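Side-chain contact in Pex protein (Anabaena sp. PCC 7120, PDB 2DQL), which is associated with the cyanobacterial circadian clock and, as a PadR-like winged-helix protein, probably binds DNA to regulate transcription: residues Y7-E11 with N12-T16. Numbering follows the deposited sequence.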
ATOM      1  N   TYR A   7       4.637 -15.413  -7.335  1.00 20.47           N
ATOM      2  CA  TYR A   7       4.984 -16.353  -6.285  1.00 21.19           C
ATOM      3  C   TYR A   7       5.880 -15.676  -5.249  1.00 21.44           C
ATOM      4  O   TYR A   7       5.709 -15.876  -4.053  1.00 21.21           O
ATOM      5  CB  TYR A   7       5.700 -17.562  -6.875  1.00 21.81           C
ATOM      6  CG  TYR A   7       4.765 -18.551  -7.526  1.00 22.74           C
ATOM      7  CD1 TYR A   7       4.031 -19.452  -6.758  1.00 23.19           C
ATOM      8  CD2 TYR A   7       4.610 -18.581  -8.910  1.00 23.21           C
ATOM      9  CE1 TYR A   7       3.164 -20.370  -7.359  1.00 23.67           C
ATOM     10  CE2 TYR A   7       3.749 -19.489  -9.517  1.00 23.69           C
ATOM     11  CZ  TYR A   7       3.033 -20.379  -8.739  1.00 23.77           C
ATOM     12  OH  TYR A   7       2.194 -21.284  -9.349  1.00 25.07           O
ATOM     13  N   GLN A   8       6.822 -14.863  -5.713  1.00 22.45           N
ATOM     14  CA  GLN A   8       7.731 -14.171  -4.803  1.00 23.51           C
ATOM     15  C   GLN A   8       7.006 -13.238  -3.833  1.00 23.28           C
ATOM     16  O   GLN A   8       7.388 -13.124  -2.671  1.00 23.02           O
ATOM     17  CB  GLN A   8       8.773 -13.377  -5.596  1.00 24.59           C
ATOM     18  CG  GLN A   8       9.853 -14.235  -6.229  1.00 26.75           C
ATOM     19  CD  GLN A   8      10.551 -15.118  -5.215  1.00 27.94           C
ATOM     20  OE1 GLN A   8      10.977 -14.651  -4.156  1.00 28.98           O
ATOM     21  NE2 GLN A   8      10.673 -16.402  -5.532  1.00 28.70           N
ATOM     22  N   PHE A   9       5.957 -12.576  -4.309  1.00 22.88           N
ATOM     23  CA  PHE A   9       5.199 -11.660  -3.463  1.00 22.59           C
ATOM     24  C   PHE A   9       4.646 -12.358  -2.223  1.00 22.56           C
ATOM     25  O   PHE A   9       4.640 -11.795  -1.131  1.00 22.20           O
ATOM     26  CB  PHE A   9       4.035 -11.048  -4.246  1.00 22.49           C
ATOM     27  CG  PHE A   9       3.196 -10.111  -3.434  1.00 22.80           C
ATOM     28  CD1 PHE A   9       3.581  -8.788  -3.260  1.00 23.19           C
ATOM     29  CD2 PHE A   9       2.046 -10.565  -2.798  1.00 22.97           C
ATOM     30  CE1 PHE A   9       2.833  -7.926  -2.459  1.00 23.27           C
ATOM     31  CE2 PHE A   9       1.294  -9.713  -1.994  1.00 23.17           C
ATOM     32  CZ  PHE A   9       1.690  -8.390  -1.825  1.00 23.28           C
ATOM     33  N   PHE A  10       4.180 -13.590  -2.394  1.00 22.41           N
ATOM     34  CA  PHE A  10       3.608 -14.345  -1.286  1.00 23.08           C
ATOM     35  C   PHE A  10       4.647 -15.056  -0.424  1.00 23.59           C
ATOM     36  O   PHE A  10       4.522 -15.099   0.798  1.00 23.89           O
ATOM     37  CB  PHE A  10       2.607 -15.374  -1.828  1.00 21.99           C
ATOM     38  CG  PHE A  10       1.398 -14.758  -2.469  1.00 21.23           C
ATOM     39  CD1 PHE A  10       0.333 -14.310  -1.692  1.00 21.16           C
ATOM     40  CD2 PHE A  10       1.339 -14.592  -3.846  1.00 21.20           C
ATOM     41  CE1 PHE A  10      -0.774 -13.703  -2.281  1.00 20.86           C
ATOM     42  CE2 PHE A  10       0.235 -13.986  -4.447  1.00 21.02           C
ATOM     43  CZ  PHE A  10      -0.825 -13.540  -3.659  1.00 21.19           C
ATOM     44  N   GLU A  11       5.672 -15.604  -1.065  1.00 24.97           N
ATOM     45  CA  GLU A  11       6.716 -16.344  -0.362  1.00 26.23           C
ATOM     46  C   GLU A  11       7.701 -15.454   0.384  1.00 26.83           C
ATOM     47  O   GLU A  11       8.221 -15.832   1.433  1.00 27.00           O
ATOM     48  CB  GLU A  11       7.466 -17.229  -1.356  1.00 27.38           C
ATOM     49  CG  GLU A  11       6.535 -18.079  -2.205  1.00 28.93           C
ATOM     50  CD  GLU A  11       7.273 -19.006  -3.140  1.00 29.77           C
ATOM     51  OE1 GLU A  11       8.194 -18.544  -3.844  1.00 30.90           O
ATOM     52  OE2 GLU A  11       6.922 -20.203  -3.176  1.00 30.99           O
ATOM     53  N   ASN A  12       7.957 -14.274  -0.164  1.00 27.15           N
ATOM     54  CA  ASN A  12       8.874 -13.323   0.453  1.00 27.64           C
ATOM     55  C   ASN A  12       8.227 -11.946   0.367  1.00 27.28           C
ATOM     56  O   ASN A  12       8.597 -11.127  -0.472  1.00 27.04           O
ATOM     57  CB  ASN A  12      10.212 -13.339  -0.288  1.00 28.89           C
ATOM     58  CG  ASN A  12      10.935 -14.669  -0.156  1.00 30.07           C
ATOM     59  OD1 ASN A  12      11.478 -15.196  -1.129  1.00 31.18           O
ATOM     60  ND2 ASN A  12      10.953 -15.215   1.055  1.00 30.69           N
ATOM     61  N   PRO A  13       7.245 -11.679   1.242  1.00 27.33           N
ATOM     62  CA  PRO A  13       6.526 -10.404   1.274  1.00 27.40           C
ATOM     63  C   PRO A  13       7.439  -9.190   1.193  1.00 27.43           C
ATOM     64  O   PRO A  13       8.406  -9.077   1.947  1.00 27.60           O
ATOM     65  CB  PRO A  13       5.773 -10.468   2.598  1.00 27.58           C
ATOM     66  CG  PRO A  13       5.501 -11.930   2.752  1.00 27.66           C
ATOM     67  CD  PRO A  13       6.818 -12.545   2.354  1.00 27.21           C
ATOM     68  N   PRO A  14       7.148  -8.268   0.264  1.00 27.30           N
ATOM     69  CA  PRO A  14       7.961  -7.061   0.106  1.00 27.18           C
ATOM     70  C   PRO A  14       7.721  -6.133   1.289  1.00 27.11           C
ATOM     71  O   PRO A  14       6.677  -6.202   1.941  1.00 26.84           O
ATOM     72  CB  PRO A  14       7.450  -6.474  -1.206  1.00 27.23           C
ATOM     73  CG  PRO A  14       5.999  -6.844  -1.180  1.00 27.30           C
ATOM     74  CD  PRO A  14       6.038  -8.286  -0.709  1.00 27.27           C
ATOM     75  N   PRO A  15       8.683  -5.246   1.582  1.00 27.23           N
ATOM     76  CA  PRO A  15       8.500  -4.331   2.711  1.00 27.22           C
ATOM     77  C   PRO A  15       7.306  -3.409   2.497  1.00 27.13           C
ATOM     78  O   PRO A  15       6.903  -3.158   1.362  1.00 27.09           O
ATOM     79  CB  PRO A  15       9.827  -3.576   2.757  1.00 27.29           C
ATOM     80  CG  PRO A  15      10.238  -3.532   1.317  1.00 27.38           C
ATOM     81  CD  PRO A  15       9.921  -4.941   0.846  1.00 27.02           C
ATOM     82  N   THR A  16       6.744  -2.912   3.594  1.00 26.96           N
ATOM     83  CA  THR A  16       5.597  -2.017   3.531  1.00 26.86           C
ATOM     84  C   THR A  16       6.072  -0.571   3.448  1.00 26.37           C
ATOM     85  O   THR A  16       6.859  -0.130   4.286  1.00 26.37           O
ATOM     86  CB  THR A  16       4.709  -2.139   4.791  1.00 27.38           C
ATOM     87  OG1 THR A  16       4.267  -3.492   4.946  1.00 28.24           O
ATOM     88  CG2 THR A  16       3.497  -1.225   4.680  1.00 27.48           C
TER
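Phe9 lays the CD1-CE1 side of its ring against the Pro14 ring, with CD1 3.6 Å from Pro14 CD and CE1 equally near Pro14 CG. The two rings meet at a slant. CG of Phe9 is anti to the backbone N (chi1 179°), which brings the ring up to Pro14 although CB itself points away from the loop. An alanine here would remove the ring and would probably leave Pro14 without this apolar contact, with a gap where Val22 of the second subunit packs. Asn12 N donates to Gln8 O at 2.8 Å, the last helical bond, and Asn12 then leaves helical geometry. Pro13 has no N-H to give; instead its CA makes a CH...O contact of 3.4 Å with Phe9 O. The Gln8 and Asn12 side chains extend in the same direction, their amide planes 42° apart. OE1 of Gln8 and OD1 of Asn12 are both acceptors and form no hydrogen bond, while Gln8 NE2 is hydrogen-bonded to Glu4 OE1. Phe10 packs on Leu105 of the second subunit. The contact lies at the end of helix 3-11, and the extended prolines lead into strand 16-17, which pairs in parallel with strand 52-53.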